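Cytochrome P450 reductase (Amycolatopsis methanolica 239, PDB 5OGX) transfers electrons from NADH, through FAD and a [2Fe-2S] cluster, to the cytochrome P450 that O-demethylates guaiacol and other lignin-derived aromatics. Local coordinates at residues G208-I213 with V223-T228; T217-L222 with V238-G243. All coordinates share one frame; numbering follows the deposited sequence.

Contact 1 (G208-I213 with V223-T228); sequences GPMVLI and VGIART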
ATOM      1  N   GLY A 208     -10.318   8.643 -16.813  1.00 27.85           N
ATOM      2  CA  GLY A 208      -9.957   7.631 -17.783  1.00 26.06           C
ATOM      3  C   GLY A 208     -10.072   6.230 -17.208  1.00 21.79           C
ATOM      4  O   GLY A 208     -10.161   6.042 -15.993  1.00 22.32           O
ATOM      5  N   PRO A 209     -10.025   5.220 -18.077  1.00 19.39           N
ATOM      6  CA  PRO A 209     -10.204   3.834 -17.624  1.00 17.80           C
ATOM      7  C   PRO A 209      -9.063   3.360 -16.743  1.00 17.60           C
ATOM      8  O   PRO A 209      -7.896   3.729 -16.935  1.00 17.36           O
ATOM      9  CB  PRO A 209     -10.241   3.030 -18.931  1.00 17.58           C
ATOM     10  CG  PRO A 209      -9.512   3.924 -19.933  1.00 17.72           C
ATOM     11  CD  PRO A 209      -9.857   5.323 -19.536  1.00 19.46           C
ATOM     12  N   MET A 210      -9.407   2.482 -15.797  1.00 15.95           N
ATOM     13  CA  MET A 210      -8.434   1.936 -14.857  1.00 16.38           C
ATOM     14  C   MET A 210      -8.527   0.421 -14.817  1.00 15.93           C
ATOM     15  O   MET A 210      -9.629  -0.140 -14.790  1.00 18.11           O
ATOM     16  CB  MET A 210      -8.664   2.448 -13.418  1.00 23.87           C
ATOM     17  CG  MET A 210      -8.780   3.931 -13.274  1.00 27.80           C
ATOM     18  SD  MET A 210      -9.524   4.404 -11.693  1.00 22.16           S
ATOM     19  CE  MET A 210      -8.761   3.298 -10.527  1.00 19.26           C
ATOM     20  N   VAL A 211      -7.371  -0.243 -14.773  1.00 15.07           N
ATOM     21  CA  VAL A 211      -7.319  -1.663 -14.445  1.00 15.23           C
ATOM     22  C   VAL A 211      -6.606  -1.807 -13.113  1.00 18.35           C
ATOM     23  O   VAL A 211      -5.590  -1.144 -12.868  1.00 16.72           O
ATOM     24  CB  VAL A 211      -6.648  -2.502 -15.546  1.00 15.64           C
ATOM     25  CG1 VAL A 211      -5.224  -1.976 -15.858  1.00 17.00           C
ATOM     26  CG2 VAL A 211      -6.617  -3.966 -15.119  1.00 15.93           C
ATOM     27  N   LEU A 212      -7.184  -2.615 -12.228  1.00 14.85           N
ATOM     28  CA  LEU A 212      -6.634  -2.864 -10.905  1.00 14.84           C
ATOM     29  C   LEU A 212      -6.439  -4.360 -10.772  1.00 18.37           C
ATOM     30  O   LEU A 212      -7.366  -5.135 -11.043  1.00 17.61           O
ATOM     31  CB  LEU A 212      -7.567  -2.336  -9.813  1.00 16.79           C
ATOM     32  CG  LEU A 212      -7.778  -0.826  -9.935  1.00 17.15           C
ATOM     33  CD1 LEU A 212      -9.115  -0.614 -10.624  1.00 23.32           C
ATOM     34  CD2 LEU A 212      -7.747  -0.123  -8.578  1.00 24.61           C
ATOM     35  N   ILE A 213      -5.238  -4.775 -10.384  1.00 14.42           N
ATOM     36  CA  ILE A 213      -4.920  -6.197 -10.322  1.00 14.90           C
ATOM     37  C   ILE A 213      -4.349  -6.510  -8.948  1.00 19.49           C
ATOM     38  O   ILE A 213      -3.334  -5.925  -8.544  1.00 18.08           O
ATOM     39  CB  ILE A 213      -3.961  -6.619 -11.439  1.00 20.52           C
ATOM     40  CG1 ILE A 213      -4.691  -6.405 -12.786  1.00 24.20           C
ATOM     41  CG2 ILE A 213      -3.619  -8.093 -11.291  1.00 28.15           C
ATOM     42  CD1 ILE A 213      -3.980  -6.938 -13.975  1.00 27.90           C
ATOM     43  N   VAL A 223      -9.861  -2.264  -3.300  1.00 17.71           N
ATOM     44  CA  VAL A 223     -11.258  -2.052  -2.934  1.00 19.96           C
ATOM     45  C   VAL A 223     -11.499  -0.581  -2.628  1.00 22.19           C
ATOM     46  O   VAL A 223     -12.460   0.027  -3.120  1.00 20.74           O
ATOM     47  CB  VAL A 223     -11.637  -2.950  -1.743  1.00 20.80           C
ATOM     48  CG1 VAL A 223     -13.068  -2.635  -1.293  1.00 25.02           C
ATOM     49  CG2 VAL A 223     -11.463  -4.410  -2.111  1.00 20.72           C
ATOM     50  N   GLY A 224     -10.609   0.029  -1.843  1.00 19.11           N
ATOM     51  CA  GLY A 224     -10.797   1.435  -1.520  1.00 17.94           C
ATOM     52  C   GLY A 224     -10.567   2.337  -2.721  1.00 19.37           C
ATOM     53  O   GLY A 224     -11.299   3.314  -2.933  1.00 18.16           O
ATOM     54  N   ILE A 225      -9.544   2.032  -3.516  1.00 15.99           N
ATOM     55  CA  ILE A 225      -9.241   2.852  -4.686  1.00 15.47           C
ATOM     56  C   ILE A 225     -10.377   2.774  -5.706  1.00 17.40           C
ATOM     57  O   ILE A 225     -10.807   3.793  -6.256  1.00 17.11           O
ATOM     58  CB  ILE A 225      -7.895   2.430  -5.304  1.00 15.60           C
ATOM     59  CG1 ILE A 225      -6.744   2.832  -4.371  1.00 14.04           C
ATOM     60  CG2 ILE A 225      -7.713   3.085  -6.676  1.00 17.85           C
ATOM     61  CD1 ILE A 225      -5.474   2.047  -4.618  1.00 14.38           C
ATOM     62  N   ALA A 226     -10.854   1.561  -5.999  1.00 16.52           N
ATOM     63  CA  ALA A 226     -11.924   1.407  -6.986  1.00 18.31           C
ATOM     64  C   ALA A 226     -13.196   2.123  -6.546  1.00 19.03           C
ATOM     65  O   ALA A 226     -13.840   2.814  -7.346  1.00 20.63           O
ATOM     66  CB  ALA A 226     -12.213  -0.076  -7.225  1.00 19.91           C
ATOM     67  N   ARG A 227     -13.583   1.960  -5.279  0.52 17.02           N
ATOM     68  CA  ARG A 227     -14.785   2.636  -4.801  0.52 20.37           C
ATOM     69  C   ARG A 227     -14.623   4.148  -4.849  0.52 21.56           C
ATOM     70  O   ARG A 227     -15.568   4.871  -5.185  0.52 23.75           O
ATOM     71  CB  ARG A 227     -15.116   2.181  -3.382  0.52 20.97           C
ATOM     72  CG  ARG A 227     -15.638   0.763  -3.295  0.52 21.57           C
ATOM     73  CD  ARG A 227     -16.223   0.495  -1.916  0.52 25.03           C
ATOM     74  NE  ARG A 227     -15.206   0.283  -0.888  0.52 24.15           N
ATOM     75  CZ  ARG A 227     -15.408   0.502   0.411  0.52 24.30           C
ATOM     76  NH1 ARG A 227     -14.437   0.272   1.295  0.52 18.81           N
ATOM     77  NH2 ARG A 227     -16.580   0.959   0.826  0.52 28.14           N
ATOM     78  N   THR A 228     -13.437   4.647  -4.504  1.00 19.71           N
ATOM     79  CA  THR A 228     -13.215   6.088  -4.562  1.00 18.46           C
ATOM     80  C   THR A 228     -13.292   6.599  -5.994  1.00 23.17           C
ATOM     81  O   THR A 228     -13.892   7.648  -6.255  1.00 21.81           O
ATOM     82  CB  THR A 228     -11.856   6.433  -3.945  1.00 18.61           C
ATOM     83  OG1 THR A 228     -11.828   5.941  -2.591  1.00 21.14           O
ATOM     84  CG2 THR A 228     -11.642   7.947  -3.965  1.00 21.25           C
TER
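Met210, Leu212, Ile225 and Ala226, which pack strand 210-213 against helix 223-228, bring no ring, amide or carboxylate to the contact, and apolar methyl groups carry it; the flat group whose two faces are occupied is the backbone carbonyl of Gly224, approached from one face by Thr228 OG1 and from the other by Thr228 N. This is the first strand-helix pair of a beta-alpha-beta unit in the Rossmann-like NAD-binding domain. The short segments run nearly antiparallel, at 163°, with their axes 9.9 Å apart at closest approach, as expected where a helix returns across a parallel sheet.

Ile225 is the helix side chain that meets both strand residues. Its CG2 branch, anti to the backbone N, points toward the strand: Leu212 CD2 lies 3.7 Å from Ile225 CG2, and Met210 CE approaches the same methyl at 4.0 Å. The thioether of Met210 is bent at its last torsion (chi3 42°), which turns CE toward the helix; Met210 lies farther from the helix than Leu212, and its long unbranched chain spans the distance. Both strand side chains cross Ile225 obliquely. The small Ala226 is the helix residue nearest Leu212 in register (Ala226 CA to Leu212 CA 7.8 Å), consistent with little bulk being needed there. Phe197 adds further apolar cover to Ile225, and Val238 of the neighbouring strand to Ala226. One turn on from Gly224, the hydroxyl of Thr228 folds back on its own helix, Thr228 OG1 bonding Gly224 O at 2.7 Å with the donor tilted 31° from the carbonyl plane.

Contact 2 (T217-L222 with V238-G243); sequences TGLAPL and VLLYHG. With FAD (flavin-adenine dinucleotide), chain B.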
ATOM      1  N   THR A 217      -4.395 -11.099  -1.038  1.00 21.78           N
ATOM      2  CA  THR A 217      -4.934  -9.965  -0.295  1.00 21.15           C
ATOM      3  C   THR A 217      -4.423  -8.622  -0.814  1.00 19.69           C
ATOM      4  O   THR A 217      -4.787  -7.588  -0.245  1.00 19.68           O
ATOM      5  CB  THR A 217      -4.620 -10.098   1.193  1.00 22.93           C
ATOM      6  OG1 THR A 217      -3.244 -10.469   1.335  1.00 22.59           O
ATOM      7  CG2 THR A 217      -5.517 -11.176   1.840  1.00 23.10           C
ATOM      8  N   GLY A 218      -3.634  -8.615  -1.890  1.00 20.40           N
ATOM      9  CA  GLY A 218      -3.390  -7.405  -2.663  1.00 20.43           C
ATOM     10  C   GLY A 218      -4.673  -6.753  -3.157  1.00 19.90           C
ATOM     11  O   GLY A 218      -4.668  -5.595  -3.594  1.00 18.24           O
ATOM     12  N   LEU A 219      -5.791  -7.492  -3.087  1.00 20.48           N
ATOM     13  CA  LEU A 219      -7.098  -6.897  -3.355  1.00 18.84           C
ATOM     14  C   LEU A 219      -7.416  -5.730  -2.420  1.00 20.29           C
ATOM     15  O   LEU A 219      -8.124  -4.798  -2.812  1.00 18.84           O
ATOM     16  CB  LEU A 219      -8.185  -7.981  -3.229  1.00 20.25           C
ATOM     17  CG  LEU A 219      -9.647  -7.620  -3.478  1.00 23.73           C
ATOM     18  CD1 LEU A 219      -9.820  -7.010  -4.864  1.00 24.80           C
ATOM     19  CD2 LEU A 219     -10.548  -8.863  -3.316  1.00 23.03           C
ATOM     20  N   ALA A 220      -6.921  -5.757  -1.183  1.00 18.47           N
ATOM     21  CA  ALA A 220      -7.448  -4.850  -0.164  1.00 17.98           C
ATOM     22  C   ALA A 220      -7.404  -3.373  -0.558  1.00 19.27           C
ATOM     23  O   ALA A 220      -8.455  -2.719  -0.543  1.00 18.10           O
ATOM     24  CB  ALA A 220      -6.722  -5.066   1.171  1.00 19.82           C
ATOM     25  N   PRO A 221      -6.249  -2.784  -0.906  1.00 16.80           N
ATOM     26  CA  PRO A 221      -6.263  -1.348  -1.224  1.00 13.51           C
ATOM     27  C   PRO A 221      -7.028  -1.064  -2.495  1.00 15.50           C
ATOM     28  O   PRO A 221      -7.537   0.048  -2.677  1.00 15.35           O
ATOM     29  CB  PRO A 221      -4.774  -0.997  -1.380  1.00 14.17           C
ATOM     30  CG  PRO A 221      -4.160  -2.273  -1.870  1.00 15.02           C
ATOM     31  CD  PRO A 221      -4.898  -3.358  -1.092  1.00 16.35           C
ATOM     32  N   LEU A 222      -7.134  -2.055  -3.379  1.00 15.59           N
ATOM     33  CA  LEU A 222      -7.857  -1.843  -4.625  1.00 14.59           C
ATOM     34  C   LEU A 222      -9.349  -1.672  -4.377  1.00 17.38           C
ATOM     35  O   LEU A 222     -10.033  -0.991  -5.150  1.00 17.07           O
ATOM     36  CB  LEU A 222      -7.598  -3.011  -5.566  1.00 14.94           C
ATOM     37  CG  LEU A 222      -6.145  -3.391  -5.820  1.00 17.25           C
ATOM     38  CD1 LEU A 222      -6.134  -4.596  -6.742  1.00 17.66           C
ATOM     39  CD2 LEU A 222      -5.331  -2.248  -6.442  1.00 17.67           C
ATOM     40  N   VAL A 238     -13.735   0.591 -14.774  1.00 18.20           N
ATOM     41  CA  VAL A 238     -12.850   0.109 -13.716  1.00 17.38           C
ATOM     42  C   VAL A 238     -12.877  -1.410 -13.799  1.00 24.73           C
ATOM     43  O   VAL A 238     -13.918  -2.025 -13.529  1.00 21.58           O
ATOM     44  CB  VAL A 238     -13.310   0.590 -12.332  1.00 18.05           C
ATOM     45  CG1 VAL A 238     -12.470  -0.040 -11.220  1.00 20.58           C
ATOM     46  CG2 VAL A 238     -13.310   2.112 -12.247  1.00 20.01           C
ATOM     47  N   LEU A 239     -11.761  -2.021 -14.195  1.00 17.26           N
ATOM     48  CA  LEU A 239     -11.646  -3.469 -14.301  1.00 17.63           C
ATOM     49  C   LEU A 239     -10.790  -3.969 -13.142  1.00 21.16           C
ATOM     50  O   LEU A 239      -9.606  -3.615 -13.042  1.00 18.85           O
ATOM     51  CB  LEU A 239     -11.025  -3.887 -15.632  1.00 18.56           C
ATOM     52  CG  LEU A 239     -11.649  -3.404 -16.933  1.00 21.85           C
ATOM     53  CD1 LEU A 239     -10.983  -4.132 -18.091  1.00 23.47           C
ATOM     54  CD2 LEU A 239     -13.128  -3.664 -16.937  1.00 30.64           C
ATOM     55  N   LEU A 240     -11.387  -4.766 -12.262  1.00 17.35           N
ATOM     56  CA  LEU A 240     -10.710  -5.228 -11.056  1.00 16.88           C
ATOM     57  C   LEU A 240     -10.536  -6.742 -11.151  1.00 21.68           C
ATOM     58  O   LEU A 240     -11.524  -7.482 -11.155  1.00 21.43           O
ATOM     59  CB  LEU A 240     -11.518  -4.838  -9.820  1.00 18.14           C
ATOM     60  CG  LEU A 240     -11.069  -5.382  -8.470  1.00 19.67           C
ATOM     61  CD1 LEU A 240      -9.597  -5.059  -8.196  1.00 18.40           C
ATOM     62  CD2 LEU A 240     -11.977  -4.825  -7.381  1.00 18.60           C
ATOM     63  N   TYR A 241      -9.290  -7.201 -11.269  1.00 18.16           N
ATOM     64  CA  TYR A 241      -8.993  -8.628 -11.380  1.00 20.53           C
ATOM     65  C   TYR A 241      -8.420  -9.112 -10.058  1.00 22.73           C
ATOM     66  O   TYR A 241      -7.522  -8.474  -9.500  1.00 18.11           O
ATOM     67  CB  TYR A 241      -7.997  -8.918 -12.510  1.00 17.79           C
ATOM     68  CG  TYR A 241      -8.489  -8.558 -13.891  1.00 22.43           C
ATOM     69  CD1 TYR A 241      -8.415  -7.254 -14.342  1.00 19.90           C
ATOM     70  CD2 TYR A 241      -9.022  -9.531 -14.744  1.00 22.12           C
ATOM     71  CE1 TYR A 241      -8.860  -6.904 -15.600  1.00 18.14           C
ATOM     72  CE2 TYR A 241      -9.476  -9.192 -16.011  1.00 22.78           C
ATOM     73  CZ  TYR A 241      -9.384  -7.878 -16.437  1.00 21.14           C
ATOM     74  OH  TYR A 241      -9.815  -7.501 -17.688  1.00 22.61           O
ATOM     75  N   HIS A 242      -8.923 -10.241  -9.559  1.00 18.21           N
ATOM     76  CA  HIS A 242      -8.431 -10.816  -8.306  1.00 19.37           C
ATOM     77  C   HIS A 242      -7.727 -12.132  -8.619  1.00 22.63           C
ATOM     78  O   HIS A 242      -8.381 -13.119  -8.969  1.00 22.78           O
ATOM     79  CB  HIS A 242      -9.580 -11.022  -7.321  1.00 20.77           C
ATOM     80  CG  HIS A 242      -9.127 -11.380  -5.942  1.00 20.35           C
ATOM     81  ND1 HIS A 242      -9.948 -11.993  -5.019  1.00 21.31           N
ATOM     82  CD2 HIS A 242      -7.934 -11.190  -5.323  1.00 21.75           C
ATOM     83  CE1 HIS A 242      -9.277 -12.175  -3.893  1.00 22.29           C
ATOM     84  NE2 HIS A 242      -8.057 -11.683  -4.045  1.00 21.11           N
ATOM     85  N   GLY A 243      -6.398 -12.150  -8.491  1.00 19.55           N
ATOM     86  CA  GLY A 243      -5.657 -13.355  -8.832  1.00 19.65           C
ATOM     87  C   GLY A 243      -5.428 -14.218  -7.608  1.00 21.70           C
ATOM     88  O   GLY A 243      -4.768 -13.788  -6.657  1.00 26.27           O
TER
HETATM   89  PA  FAD B 401       7.108 -13.352   8.380  1.00 24.50           P
HETATM   90  O1A FAD B 401       7.406 -13.889   9.759  1.00 26.14           O
HETATM   91  O2A FAD B 401       7.723 -12.003   8.098  1.00 25.24           O
HETATM   92  O5B FAD B 401       7.631 -14.402   7.220  1.00 30.05           O
HETATM   93  C5B FAD B 401       7.703 -15.778   7.517  1.00 38.67           C
HETATM   94  C4B FAD B 401       8.498 -16.461   6.366  1.00 38.27           C
HETATM   95  O4B FAD B 401       7.763 -16.495   5.288  1.00 37.13           O
HETATM   96  C3B FAD B 401       9.733 -15.620   6.001  1.00 37.85           C
HETATM   97  O3B FAD B 401      10.749 -16.452   5.662  1.00 41.77           O
HETATM   98  C2B FAD B 401       9.261 -14.762   4.803  1.00 37.04           C
HETATM   99  O2B FAD B 401      10.410 -14.314   3.960  1.00 38.16           O
HETATM  100  C1B FAD B 401       8.430 -15.544   4.165  1.00 36.67           C
HETATM  101  N9A FAD B 401       7.318 -14.818   3.609  1.00 39.76           N
HETATM  102  C8A FAD B 401       6.901 -13.598   3.970  1.00 38.28           C
HETATM  103  N7A FAD B 401       5.822 -13.299   3.234  1.00 35.07           N
HETATM  104  C5A FAD B 401       5.573 -14.347   2.428  1.00 39.77           C
HETATM  105  C6A FAD B 401       4.593 -14.558   1.488  1.00 42.04           C
HETATM  106  N6A FAD B 401       3.452 -13.851   0.934  1.00 39.40           N
HETATM  107  N1A FAD B 401       4.555 -15.700   0.813  1.00 44.55           N
HETATM  108  C2A FAD B 401       5.485 -16.659   1.047  1.00 44.12           C
HETATM  109  N3A FAD B 401       6.455 -16.459   1.976  1.00 40.84           N
HETATM  110  C4A FAD B 401       6.488 -15.292   2.663  1.00 40.02           C
HETATM  111  N1  FAD B 401      -0.200  -8.637   3.770  1.00 16.86           N
HETATM  112  C2  FAD B 401      -1.624  -8.942   3.825  1.00 18.20           C
HETATM  113  O2  FAD B 401      -1.990 -10.038   4.087  1.00 22.83           O
HETATM  114  N3  FAD B 401      -2.599  -7.870   3.575  1.00 16.94           N
HETATM  115  C4  FAD B 401      -2.219  -6.530   3.252  1.00 18.76           C
HETATM  116  O4  FAD B 401      -3.035  -5.696   3.040  1.00 19.96           O
HETATM  117  C4X FAD B 401      -0.752  -6.252   3.177  1.00 14.36           C
HETATM  118  N5  FAD B 401      -0.331  -4.917   2.884  1.00 15.91           N
HETATM  119  C5X FAD B 401       1.105  -4.665   2.801  1.00 15.95           C
HETATM  120  C6  FAD B 401       1.517  -3.376   2.451  1.00 15.55           C
HETATM  121  C7  FAD B 401       2.894  -3.151   2.380  1.00 15.55           C
HETATM  122  C7M FAD B 401       3.162  -1.693   2.009  1.00 18.42           C
HETATM  123  C8  FAD B 401       3.813  -4.164   2.644  1.00 16.15           C
HETATM  124  C8M FAD B 401       5.294  -3.819   2.552  1.00 15.34           C
HETATM  125  C9  FAD B 401       3.397  -5.449   2.979  1.00 18.34           C
HETATM  126  C9A FAD B 401       2.039  -5.686   3.045  1.00 16.19           C
HETATM  127  N10 FAD B 401       1.610  -7.050   3.404  1.00 15.24           N
HETATM  128  C10 FAD B 401       0.208  -7.302   3.442  1.00 14.70           C
HETATM  129  C1' FAD B 401       2.585  -8.101   3.741  1.00 17.41           C
HETATM  130  C2' FAD B 401       2.560  -8.074   5.328  1.00 18.65           C
HETATM  131  O2' FAD B 401       3.011  -6.850   5.892  1.00 18.72           O
HETATM  132  C3' FAD B 401       3.396  -9.188   5.995  1.00 20.78           C
HETATM  133  O3' FAD B 401       4.655  -9.209   5.385  1.00 19.97           O
HETATM  134  C4' FAD B 401       2.728 -10.567   5.838  1.00 20.99           C
HETATM  135  O4' FAD B 401       1.495 -10.579   6.505  1.00 20.34           O
HETATM  136  C5' FAD B 401       3.618 -11.686   6.420  1.00 21.87           C
HETATM  137  O5' FAD B 401       4.083 -11.294   7.697  1.00 21.66           O
HETATM  138  P   FAD B 401       4.399 -12.446   8.821  1.00 22.20           P
HETATM  139  O1P FAD B 401       4.997 -11.758  10.018  1.00 23.28           O
HETATM  140  O2P FAD B 401       3.182 -13.303   9.079  1.00 24.67           O
HETATM  141  O3P FAD B 401       5.504 -13.417   8.100  1.00 22.00           O
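Leu219 stands between Leu240 and His242 and sends a different methyl to each. Its CD2 sits over the centre of the imidazole in a CH-pi contact, 3.6 Å from the centroid of the His242 ring and 12° off the ring normal, while Leu219 CB lies on the same side, beyond the CD2-NE2 rim, 3.8 Å from His242 NE2. The two side chains cross at about a right angle, and the flat histidine ring suits its place by offering a face on which the CD2 methyl can rest. That ring is held in rotation by NE2, which bonds to Gly216 O, and Tyr251 meets it with its plane nearly perpendicular.

Here the beginning of helix 219-232 meets strand 238-244, the closing strand of the beta-alpha-beta unit of the NAD-binding domain. Leu240, its CG anti to the backbone N (chi1 172°), extends from the strand so that Leu240 CD1 lies 3.9 Å from Leu219 CD1 and 3.8 Å from Leu222 CD1. Leu219 crosses it almost squarely, Leu222 at a slant; leucines suit this buried apolar contact, each offering two methyls. Thr217 turns the other way, toward the flavin: Thr217 OG1 lies to one side of the flavin plane near C2 and donates a weak 3.1 Å hydrogen bond to FAD O2.

How the contacts relate
From the N terminus, strand 210-215 comes first; then the 3-10 turn and helix start, 217-222, belong to contact 2, and 223-228, farther along helix 219-232, to contact 1; strand 238-244 follows. Contact 1 closes the short loop from strand back to helix, and contact 2 the longer one from helix start to the next strand, so their segments alternate and the two loops cross. Their centres lie 8 Å apart on one face of the parallel sheet. Probable hydrogen bonds from Leu212 N to Leu239 O (2.7 Å) and from Tyr241 N to Leu212 O (2.8 Å) join the two neighbouring strands; contacts 1 and 2 join the helix to each.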